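Local structure of putative TRAP PERIPLASMIC SOLUTE BINDING PROTEIN (4PBQ) at residues H31-I36 / Y209-D214; I41-Y46 / I61-N66; F100-W105 / Q321-A326. The protein probably serves as the periplasmic solute-binding component of a TRAP transporter, and holds L-gulonate in the crystal. One frame throughout, in Å; residues are numbered along the deposited sequence.

Interaction 1: residues H31-I36 / Y209-D214. With 2UF (L-gulonate), chain D.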
loop_
_atom_site.group_PDB
_atom_site.type_symbol
_atom_site.label_atom_id
_atom_site.label_comp_id
_atom_site.label_asym_id
_atom_site.label_seq_id
_atom_site.Cartn_x
_atom_site.Cartn_y
_atom_site.Cartn_z
ATOM N N HIS A 31 -11.508 -4.259 0.061
ATOM C CA HIS A 31 -10.060 -4.135 0.191
ATOM C C HIS A 31 -9.413 -5.508 0.315
ATOM O O HIS A 31 -10.102 -6.530 0.439
ATOM C CB HIS A 31 -9.685 -3.202 1.341
ATOM C CG HIS A 31 -10.005 -3.729 2.694
ATOM N ND1 HIS A 31 -9.101 -4.430 3.462
ATOM C CD2 HIS A 31 -11.133 -3.621 3.437
ATOM C CE1 HIS A 31 -9.658 -4.729 4.623
ATOM N NE2 HIS A 31 -10.890 -4.253 4.625
ATOM N N TYR A 32 -8.077 -5.528 0.258
ATOM C CA TYR A 32 -7.320 -6.774 0.254
ATOM C C TYR A 32 -6.735 -7.244 1.585
ATOM O O TYR A 32 -6.250 -8.382 1.688
ATOM C CB TYR A 32 -6.182 -6.682 -0.771
ATOM C CG TYR A 32 -5.010 -5.754 -0.512
ATOM C CD1 TYR A 32 -4.018 -6.091 0.401
ATOM C CD2 TYR A 32 -4.845 -4.583 -1.258
ATOM C CE1 TYR A 32 -2.911 -5.284 0.585
ATOM C CE2 TYR A 32 -3.724 -3.766 -1.072
ATOM C CZ TYR A 32 -2.771 -4.127 -0.157
ATOM O OH TYR A 32 -1.654 -3.322 0.014
ATOM N N ASN A 33 -6.743 -6.361 2.577
ATOM C CA ASN A 33 -6.255 -6.685 3.906
ATOM C C ASN A 33 -7.232 -7.540 4.743
ATOM O O ASN A 33 -8.398 -7.705 4.385
ATOM C CB ASN A 33 -5.826 -5.395 4.636
ATOM C CG ASN A 33 -4.397 -4.964 4.271
ATOM O OD1 ASN A 33 -3.473 -5.769 4.303
ATOM N ND2 ASN A 33 -4.227 -3.712 3.949
ATOM N N SER A 34 -6.713 -8.116 5.834
ATOM C CA SER A 34 -7.480 -8.904 6.779
ATOM C C SER A 34 -8.492 -8.058 7.541
ATOM O O SER A 34 -8.333 -6.852 7.667
ATOM C CB SER A 34 -6.500 -9.522 7.785
ATOM O OG SER A 34 -7.129 -9.969 8.933
ATOM N N ASP A 35 -9.517 -8.709 8.078
ATOM C CA ASP A 35 -10.460 -7.991 8.933
ATOM C C ASP A 35 -9.899 -7.554 10.272
ATOM O O ASP A 35 -10.576 -6.836 11.020
ATOM C CB ASP A 35 -11.756 -8.766 9.088
ATOM C CG ASP A 35 -11.615 -10.068 9.873
ATOM O OD1 ASP A 35 -10.538 -10.428 10.363
ATOM O OD2 ASP A 35 -12.644 -10.743 10.020
ATOM N N ILE A 36 -8.669 -7.956 10.594
ATOM C CA ILE A 36 -8.027 -7.432 11.791
ATOM C C ILE A 36 -6.862 -6.502 11.467
ATOM O O ILE A 36 -6.138 -6.056 12.360
ATOM C CB ILE A 36 -7.615 -8.529 12.797
ATOM C CG1 ILE A 36 -6.774 -9.618 12.144
ATOM C CG2 ILE A 36 -8.857 -9.141 13.429
ATOM C CD1 ILE A 36 -5.415 -9.154 11.725
ATOM N N TYR A 209 5.223 -5.552 7.251
ATOM C CA TYR A 209 5.154 -6.505 8.365
ATOM C C TYR A 209 3.725 -6.976 8.655
ATOM O O TYR A 209 3.506 -8.167 8.859
ATOM C CB TYR A 209 5.748 -5.903 9.652
ATOM C CG TYR A 209 7.237 -6.074 9.791
ATOM C CD1 TYR A 209 7.802 -7.318 10.006
ATOM C CD2 TYR A 209 8.077 -4.977 9.744
ATOM C CE1 TYR A 209 9.187 -7.463 10.164
ATOM C CE2 TYR A 209 9.435 -5.118 9.869
ATOM C CZ TYR A 209 9.985 -6.355 10.093
ATOM O OH TYR A 209 11.363 -6.452 10.231
HETATM N N MSE A 210 2.758 -6.054 8.718
HETATM C CA MSE A 210 1.426 -6.464 9.135
HETATM C C MSE A 210 0.796 -7.414 8.146
HETATM O O MSE A 210 0.169 -8.389 8.562
HETATM C CB MSE A 210 0.497 -5.280 9.417
HETATM C CG MSE A 210 0.989 -4.429 10.570
HETATM SE SE MSE A 210 -0.280 -3.048 11.093
HETATM C CE MSE A 210 0.007 -1.811 9.638
ATOM N N LEU A 211 0.991 -7.185 6.848
ATOM C CA LEU A 211 0.517 -8.136 5.857
ATOM C C LEU A 211 1.155 -9.526 6.034
ATOM O O LEU A 211 0.482 -10.555 5.966
ATOM C CB LEU A 211 0.785 -7.580 4.448
ATOM C CG LEU A 211 0.277 -8.306 3.201
ATOM C CD1 LEU A 211 0.995 -9.622 2.882
ATOM C CD2 LEU A 211 -1.188 -8.505 3.301
ATOM N N ILE A 212 2.465 -9.564 6.250
ATOM C CA ILE A 212 3.170 -10.819 6.450
ATOM C C ILE A 212 2.593 -11.625 7.619
ATOM O O ILE A 212 2.462 -12.842 7.531
ATOM C CB ILE A 212 4.670 -10.541 6.610
ATOM C CG1 ILE A 212 5.197 -10.059 5.266
ATOM C CG2 ILE A 212 5.423 -11.791 7.064
ATOM C CD1 ILE A 212 6.632 -9.540 5.315
ATOM N N LYS A 213 2.177 -10.953 8.693
ATOM C CA LYS A 213 1.553 -11.675 9.795
ATOM C C LYS A 213 0.117 -12.047 9.440
ATOM O O LYS A 213 -0.288 -13.201 9.612
ATOM C CB LYS A 213 1.526 -10.856 11.080
ATOM C CG LYS A 213 1.000 -11.675 12.269
ATOM C CD LYS A 213 0.662 -10.843 13.486
ATOM C CE LYS A 213 -0.051 -11.717 14.492
ATOM N NZ LYS A 213 -0.523 -10.996 15.726
ATOM N N ASP A 214 -0.660 -11.040 9.022
ATOM C CA ASP A 214 -2.120 -11.188 8.896
ATOM C C ASP A 214 -2.425 -12.285 7.878
ATOM O O ASP A 214 -3.399 -13.018 8.015
ATOM C CB ASP A 214 -2.745 -9.907 8.359
ATOM C CG ASP A 214 -2.740 -8.729 9.356
ATOM O OD1 ASP A 214 -2.432 -8.887 10.558
ATOM O OD2 ASP A 214 -3.087 -7.609 8.885
HETATM O O6A 2UF D . -0.233 -7.222 -3.606
HETATM C C6 2UF D . 0.610 -6.542 -3.005
HETATM O O6B 2UF D . 1.743 -6.924 -2.675
HETATM C C5 2UF D . 0.183 -5.118 -2.590
HETATM O O5 2UF D . 0.902 -4.756 -1.431
HETATM C C4 2UF D . 0.473 -4.105 -3.720
HETATM O O4 2UF D . -0.352 -4.400 -4.860
HETATM C C3 2UF D . 0.218 -2.670 -3.213
HETATM O O3 2UF D . -1.092 -2.523 -2.565
HETATM C C2 2UF D . 0.313 -1.645 -4.357
HETATM O O2 2UF D . 0.410 -0.391 -3.711
HETATM C C1 2UF D . 1.609 -1.836 -5.204
HETATM O O1 2UF D . 1.683 -0.741 -6.131
HETATM O O HOH W 1 -3.790 -7.862 6.058
HETATM O O HOH W 2 -5.713 -12.171 9.608
#
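S34 and D214 bring the two backbones closest, 6.2 Å between CA atoms, where the irregular loop 31-36 runs past the side of helix 209-214. The loop follows the first strand of the chain. The helix comes directly after strand 204-208, far along the sequence. Their meeting next to bound L-gulonate is consistent with the closed, ligand-bound form of a two-lobed periplasmic binding protein.

No direct hydrogen bond joins the segments. Van der Waals touches and two waters join them. S34 CB packs on D214 CB at 3.8 Å. I36 and D214 pass each other in opposite directions. I36 CG1 sits in the crowded position between backbone N and carbonyl carbon (chi1 53°). This brings the end of the side chain to the carboxylate, with CD1 only 3.2 Å from D214 OD1, a tight approach. Beside them, L211 CD2 rests against N33 OD1 at 3.7 Å.

Water 1 links three groups. It donates to N33 OD1 and to D214 OD2, and accepts from S34 N. Both of its protons are therefore used. Water 2 joins S34 OG to D214 O, to which it donates.

S34 OG has a second task. It accepts the I36 N-H in an almost straight bond of 3.0 Å, which makes an ST turn and holds the oxygen OG in place. N33 ND2 has a weak hydrogen bond to N144 OD1.

Y32 turns to the ligand. Its ring meets the sugar acid obliquely, and Y32 OH lies 2.8 Å from ligand O3. This is a likely hydrogen bond, though not a settled one, because O5 of the ligand is also 3.3 Å from Y32 OH.

Interaction 2: residues I41-Y46 / I61-N66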
loop_
_atom_site.group_PDB
_atom_site.type_symbol
_atom_site.label_atom_id
_atom_site.label_comp_id
_atom_site.label_asym_id
_atom_site.label_seq_id
_atom_site.Cartn_x
_atom_site.Cartn_y
_atom_site.Cartn_z
ATOM N N ILE A 41 -10.221 -2.234 10.986
ATOM C CA ILE A 41 -10.701 -1.852 12.312
ATOM C C ILE A 41 -11.110 -0.388 12.307
ATOM O O ILE A 41 -12.180 -0.036 12.798
ATOM C CB ILE A 41 -9.613 -2.114 13.378
ATOM C CG1 ILE A 41 -9.409 -3.630 13.559
ATOM C CG2 ILE A 41 -10.004 -1.539 14.709
ATOM C CD1 ILE A 41 -8.166 -3.999 14.341
ATOM N N ALA A 42 -10.262 0.464 11.737
ATOM C CA ALA A 42 -10.571 1.893 11.644
ATOM C C ALA A 42 -11.757 2.200 10.715
ATOM O O ALA A 42 -12.538 3.113 10.992
ATOM C CB ALA A 42 -9.317 2.685 11.235
ATOM N N LEU A 43 -11.900 1.444 9.628
ATOM C CA LEU A 43 -13.072 1.560 8.767
ATOM C C LEU A 43 -14.332 1.249 9.561
ATOM O O LEU A 43 -15.336 1.957 9.459
ATOM C CB LEU A 43 -12.984 0.586 7.597
ATOM C CG LEU A 43 -12.167 0.989 6.388
ATOM C CD1 LEU A 43 -12.183 -0.151 5.402
ATOM C CD2 LEU A 43 -12.668 2.276 5.733
ATOM N N GLN A 44 -14.288 0.177 10.345
ATOM C CA GLN A 44 -15.451 -0.219 11.153
ATOM C C GLN A 44 -15.846 0.816 12.191
ATOM O O GLN A 44 -17.031 1.135 12.341
ATOM C CB GLN A 44 -15.183 -1.525 11.903
ATOM C CG GLN A 44 -15.021 -2.775 11.093
ATOM C CD GLN A 44 -14.691 -3.991 11.985
ATOM O OE1 GLN A 44 -13.679 -4.010 12.722
ATOM N NE2 GLN A 44 -15.539 -5.006 11.915
ATOM N N GLU A 45 -14.868 1.318 12.923
ATOM C CA GLU A 45 -15.158 2.125 14.104
ATOM C C GLU A 45 -15.357 3.601 13.782
ATOM O O GLU A 45 -16.086 4.299 14.503
ATOM C CB GLU A 45 -14.042 1.969 15.126
ATOM C CG GLU A 45 -14.002 0.607 15.756
ATOM C CD GLU A 45 -15.364 0.171 16.271
ATOM O OE1 GLU A 45 -16.031 0.995 16.968
ATOM O OE2 GLU A 45 -15.768 -0.978 15.944
ATOM N N TYR A 46 -14.686 4.080 12.732
ATOM C CA TYR A 46 -14.606 5.521 12.470
ATOM C C TYR A 46 -15.260 5.923 11.148
ATOM O O TYR A 46 -16.024 6.879 11.108
ATOM C CB TYR A 46 -13.146 6.023 12.541
ATOM C CG TYR A 46 -12.508 5.643 13.847
ATOM C CD1 TYR A 46 -12.984 6.159 15.039
ATOM C CD2 TYR A 46 -11.468 4.726 13.895
ATOM C CE1 TYR A 46 -12.435 5.775 16.240
ATOM C CE2 TYR A 46 -10.917 4.342 15.095
ATOM C CZ TYR A 46 -11.395 4.871 16.254
ATOM O OH TYR A 46 -10.842 4.492 17.450
ATOM N N ILE A 61 -22.322 1.600 4.729
ATOM C CA ILE A 61 -20.990 1.297 4.216
ATOM C C ILE A 61 -20.709 -0.170 4.535
ATOM O O ILE A 61 -20.396 -0.508 5.684
ATOM C CB ILE A 61 -19.913 2.180 4.862
ATOM C CG1 ILE A 61 -20.311 3.670 4.846
ATOM C CG2 ILE A 61 -18.562 1.931 4.178
ATOM C CD1 ILE A 61 -20.546 4.293 3.463
ATOM N N ARG A 62 -20.898 -1.044 3.544
ATOM C CA ARG A 62 -20.753 -2.496 3.762
ATOM C C ARG A 62 -19.288 -2.898 3.475
ATOM O O ARG A 62 -18.820 -2.720 2.376
ATOM C CB ARG A 62 -21.699 -3.299 2.864
ATOM C CG ARG A 62 -23.168 -2.968 3.098
ATOM C CD ARG A 62 -24.068 -4.030 2.493
ATOM N NE ARG A 62 -24.051 -5.264 3.278
ATOM C CZ ARG A 62 -24.417 -6.455 2.810
ATOM N NH1 ARG A 62 -24.371 -7.527 3.596
ATOM N NH2 ARG A 62 -24.837 -6.577 1.555
ATOM N N LEU A 63 -18.598 -3.440 4.469
ATOM C CA LEU A 63 -17.172 -3.748 4.349
ATOM C C LEU A 63 -16.930 -5.159 3.792
ATOM O O LEU A 63 -17.593 -6.139 4.181
ATOM C CB LEU A 63 -16.464 -3.604 5.700
ATOM C CG LEU A 63 -16.679 -2.242 6.367
ATOM C CD1 LEU A 63 -15.867 -2.160 7.644
ATOM C CD2 LEU A 63 -16.297 -1.067 5.434
ATOM N N TYR A 64 -15.965 -5.249 2.891
ATOM C CA TYR A 64 -15.601 -6.508 2.257
ATOM C C TYR A 64 -14.077 -6.651 2.263
ATOM O O TYR A 64 -13.403 -6.252 1.320
ATOM C CB TYR A 64 -16.108 -6.544 0.821
ATOM C CG TYR A 64 -17.618 -6.674 0.697
ATOM C CD1 TYR A 64 -18.250 -7.919 0.697
ATOM C CD2 TYR A 64 -18.411 -5.542 0.559
ATOM C CE1 TYR A 64 -19.640 -8.028 0.551
ATOM C CE2 TYR A 64 -19.792 -5.641 0.415
ATOM C CZ TYR A 64 -20.397 -6.876 0.413
ATOM O OH TYR A 64 -21.766 -6.943 0.262
ATOM N N PRO A 65 -13.531 -7.233 3.333
ATOM C CA PRO A 65 -12.082 -7.366 3.433
ATOM C C PRO A 65 -11.590 -8.572 2.609
ATOM O O PRO A 65 -12.369 -9.272 1.974
ATOM C CB PRO A 65 -11.887 -7.616 4.921
ATOM C CG PRO A 65 -13.124 -8.463 5.289
ATOM C CD PRO A 65 -14.233 -7.812 4.499
ATOM N N ASN A 66 -10.290 -8.799 2.637
ATOM C CA ASN A 66 -9.691 -10.045 2.190
ATOM C C ASN A 66 -10.085 -10.476 0.765
ATOM O O ASN A 66 -10.303 -11.652 0.511
ATOM C CB ASN A 66 -10.029 -11.162 3.169
ATOM C CG ASN A 66 -9.051 -12.309 3.091
ATOM O OD1 ASN A 66 -7.910 -12.155 2.613
ATOM N ND2 ASN A 66 -9.488 -13.478 3.550
#
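L63 CD1 touches Q44 CG at 3.6 Å, and this is the tightest approach between 41-46 and 61-66. The same methyl lies 4.0 Å from L43 CB. It also comes 3.9 Å from Q44 N, so one branch of L63 sits where the side chains of two successive helix residues leave the backbone. L63 holds CG anti to its carbonyl carbon (chi1 -54°), and chi2 of -176° sets CD1 anti to CA, so that CD1 extends the chain toward the helix. Q44 crosses it at a slant and offers only the aliphatic start of its chain; beyond CG that chain is extended. L43 points to the strand and also packs on L29, H31 and Y261.

These elements belong to a beta-alpha-beta unit. Strand 25-30 leads into helix 38-54, and strand 59-64 returns parallel to the first. The contact is the packing of the crossover helix on the second of these strands.

Polar bonds play no part between the two segments themselves. Within the helix, Y46 N bonds to A42 O at 2.9 Å, and a wider pi-type turn spans 43-46. On the strand, the backbones of R62 and Y64 bond to strand 25-30. Further along the helix, K48 NZ bonds to I61 O, and E52 OE2 takes I61 N, so both backbone polar atoms of I61 are met by side chains of the helix.

Interaction 3: residues F100-W105 / Q321-A326. With 2UF (L-gulonate), chain D.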
loop_
_atom_site.group_PDB
_atom_site.type_symbol
_atom_site.label_atom_id
_atom_site.label_comp_id
_atom_site.label_asym_id
_atom_site.label_seq_id
_atom_site.Cartn_x
_atom_site.Cartn_y
_atom_site.Cartn_z
ATOM N N PHE A 100 0.481 8.395 -10.082
ATOM C CA PHE A 100 -0.139 7.830 -8.874
ATOM C C PHE A 100 0.772 6.871 -8.122
ATOM O O PHE A 100 0.525 6.563 -6.952
ATOM C CB PHE A 100 -1.464 7.127 -9.214
ATOM C CG PHE A 100 -2.452 8.030 -9.886
ATOM C CD1 PHE A 100 -2.801 9.248 -9.302
ATOM C CD2 PHE A 100 -3.023 7.686 -11.091
ATOM C CE1 PHE A 100 -3.710 10.105 -9.921
ATOM C CE2 PHE A 100 -3.905 8.557 -11.734
ATOM C CZ PHE A 100 -4.254 9.765 -11.139
ATOM N N GLY A 101 1.815 6.377 -8.778
ATOM C CA GLY A 101 2.705 5.432 -8.139
ATOM C C GLY A 101 3.904 6.045 -7.414
ATOM O O GLY A 101 4.727 5.313 -6.835
ATOM N N VAL A 102 4.005 7.375 -7.440
ATOM C CA VAL A 102 5.192 8.064 -6.943
ATOM C C VAL A 102 5.491 7.762 -5.470
ATOM O O VAL A 102 6.654 7.717 -5.083
ATOM C CB VAL A 102 5.110 9.597 -7.175
ATOM C CG1 VAL A 102 3.993 10.236 -6.361
ATOM C CG2 VAL A 102 6.442 10.261 -6.869
ATOM N N TRP A 103 4.459 7.526 -4.659
ATOM C CA TRP A 103 4.664 7.362 -3.212
ATOM C C TRP A 103 5.451 6.108 -2.877
ATOM O O TRP A 103 6.015 6.042 -1.803
ATOM C CB TRP A 103 3.320 7.349 -2.448
ATOM C CG TRP A 103 2.406 8.394 -2.956
ATOM C CD1 TRP A 103 1.206 8.212 -3.596
ATOM C CD2 TRP A 103 2.620 9.812 -2.905
ATOM N NE1 TRP A 103 0.675 9.430 -3.953
ATOM C CE2 TRP A 103 1.527 10.424 -3.534
ATOM C CE3 TRP A 103 3.638 10.626 -2.389
ATOM C CZ2 TRP A 103 1.428 11.793 -3.665
ATOM C CZ3 TRP A 103 3.521 11.999 -2.521
ATOM C CH2 TRP A 103 2.441 12.562 -3.154
ATOM N N GLU A 104 5.459 5.134 -3.792
ATOM C CA GLU A 104 6.183 3.882 -3.635
ATOM C C GLU A 104 7.576 3.896 -4.294
ATOM O O GLU A 104 8.248 2.876 -4.335
ATOM C CB GLU A 104 5.349 2.717 -4.169
ATOM C CG GLU A 104 4.230 2.291 -3.182
ATOM C CD GLU A 104 3.276 1.238 -3.749
ATOM O OE1 GLU A 104 3.134 1.176 -4.997
ATOM O OE2 GLU A 104 2.723 0.436 -2.948
ATOM N N TRP A 105 8.046 5.046 -4.759
ATOM C CA TRP A 105 9.413 5.101 -5.256
ATOM C C TRP A 105 10.370 4.790 -4.096
ATOM O O TRP A 105 10.161 5.243 -2.967
ATOM C CB TRP A 105 9.703 6.451 -5.902
ATOM C CG TRP A 105 8.988 6.652 -7.221
ATOM C CD1 TRP A 105 8.096 5.798 -7.812
ATOM C CD2 TRP A 105 9.073 7.791 -8.069
ATOM N NE1 TRP A 105 7.635 6.341 -8.996
ATOM C CE2 TRP A 105 8.219 7.564 -9.170
ATOM C CE3 TRP A 105 9.795 8.987 -8.015
ATOM C CZ2 TRP A 105 8.083 8.483 -10.204
ATOM C CZ3 TRP A 105 9.658 9.891 -9.049
ATOM C CH2 TRP A 105 8.815 9.631 -10.128
ATOM N N GLN A 321 10.948 17.283 -5.909
ATOM C CA GLN A 321 11.320 18.510 -5.217
ATOM C C GLN A 321 10.243 18.927 -4.210
ATOM O O GLN A 321 10.549 19.279 -3.077
ATOM C CB GLN A 321 11.558 19.645 -6.213
ATOM C CG GLN A 321 11.648 21.016 -5.545
ATOM C CD GLN A 321 12.106 22.111 -6.495
ATOM O OE1 GLN A 321 12.456 21.854 -7.655
ATOM N NE2 GLN A 321 12.106 23.343 -6.004
ATOM N N LYS A 322 8.983 18.877 -4.616
ATOM C CA LYS A 322 7.909 19.289 -3.719
ATOM C C LYS A 322 7.746 18.308 -2.564
ATOM O O LYS A 322 7.401 18.699 -1.448
ATOM C CB LYS A 322 6.594 19.433 -4.482
ATOM C CG LYS A 322 6.606 20.580 -5.501
ATOM C CD LYS A 322 5.201 20.924 -5.959
ATOM C CE LYS A 322 5.208 21.740 -7.241
ATOM N NZ LYS A 322 6.325 22.704 -7.287
ATOM N N ILE A 323 7.972 17.031 -2.843
ATOM C CA ILE A 323 7.904 16.005 -1.808
ATOM C C ILE A 323 8.997 16.261 -0.763
ATOM O O ILE A 323 8.745 16.250 0.446
ATOM C CB ILE A 323 8.043 14.606 -2.432
ATOM C CG1 ILE A 323 6.725 14.223 -3.126
ATOM C CG2 ILE A 323 8.411 13.584 -1.369
ATOM C CD1 ILE A 323 6.792 12.956 -3.964
ATOM N N ASN A 324 10.204 16.534 -1.231
ATOM C CA ASN A 324 11.300 16.856 -0.328
ATOM C C ASN A 324 11.037 18.140 0.469
ATOM O O ASN A 324 11.331 18.199 1.657
ATOM C CB ASN A 324 12.626 16.926 -1.093
ATOM C CG ASN A 324 13.160 15.546 -1.444
ATOM O OD1 ASN A 324 12.865 14.571 -0.757
ATOM N ND2 ASN A 324 13.942 15.458 -2.511
ATOM N N GLU A 325 10.453 19.148 -0.168
ATOM C CA GLU A 325 10.108 20.387 0.527
ATOM C C GLU A 325 9.048 20.184 1.626
ATOM O O GLU A 325 9.015 20.932 2.601
ATOM C CB GLU A 325 9.659 21.435 -0.488
ATOM C CG GLU A 325 10.811 21.867 -1.393
ATOM C CD GLU A 325 10.389 22.725 -2.580
ATOM O OE1 GLU A 325 9.185 22.742 -2.930
ATOM O OE2 GLU A 325 11.280 23.383 -3.166
ATOM N N ALA A 326 8.196 19.172 1.472
ATOM C CA ALA A 326 7.157 18.885 2.461
ATOM C C ALA A 326 7.667 18.091 3.664
ATOM O O ALA A 326 6.974 17.991 4.679
ATOM C CB ALA A 326 6.003 18.132 1.805
HETATM O O6A 2UF D . -0.233 -7.222 -3.606
HETATM C C6 2UF D . 0.610 -6.542 -3.005
HETATM O O6B 2UF D . 1.743 -6.924 -2.675
HETATM C C5 2UF D . 0.183 -5.118 -2.590
HETATM O O5 2UF D . 0.902 -4.756 -1.431
HETATM C C4 2UF D . 0.473 -4.105 -3.720
HETATM O O4 2UF D . -0.352 -4.400 -4.860
HETATM C C3 2UF D . 0.218 -2.670 -3.213
HETATM O O3 2UF D . -1.092 -2.523 -2.565
HETATM C C2 2UF D . 0.313 -1.645 -4.357
HETATM O O2 2UF D . 0.410 -0.391 -3.711
HETATM C C1 2UF D . 1.609 -1.836 -5.204
HETATM O O1 2UF D . 1.683 -0.741 -6.131
#
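W103 and I323 are the nearest pair of the two backbones, 9.3 Å between CA atoms, so side chains alone span the gap from the 3-10 segment 100-104 to helix 316-326. I323 supplies the bridge. Its CD1 lies 3.7 Å from W103 CZ3, reaching the indole obliquely. The same methyl lies 4.0 Å from V102 CG2.

V102 is wedged between two indoles. Its CG1 stands 3.7 Å above the centre of the W103 ring. Its CG2 is anti to the backbone N, as chi1 of 66° requires, and lies over the rim of the W105 ring. Y141 meets W103 edge-to-face, and F309 stacks on W105. The contact thus packs the C-terminal helix of this solute-binding fold against the loop that follows strand 86-89, with helices 112-119 and 122-129 alongside.

From the same 3-10 turn, E104 points to the ligand instead. Its extended chain carries the carboxylate to the hydroxyl end of L-gulonate. Ligand O1 donates to E104 OE1 at 2.7 Å, and ligand O2 donates to E104 OE2 at 2.6 Å. S232 OG is a second partner of OE2 and, with the two ligand bonds, would hold the carboxylate's rotation.

On the exposed side of the helix, Q321 NE2 donates to E325 OE2 at 3.0 Å, from above the carboxylate plane.

Interactions 1 and 2 touch. H31 N lies 3.0 Å from Y64 O, and N33 O lies 2.8 Å from N66 N; both are probable hydrogen bonds. They tie the ligand-side loop to the end of strand 59-64 and the loop just after it. The centres of the two contacts are 13 Å apart. Interaction 3 lies across the centre of the chain from both. Its centre is about 25 Å from that of interaction 1, yet both reach L-gulonate, through Y32 and E104. R167, N171, N207 and E72 also bond to the ligand, as does L91 through its backbone N. Interaction 2 stands back, with the L43 side chain about 14 Å from the ligand.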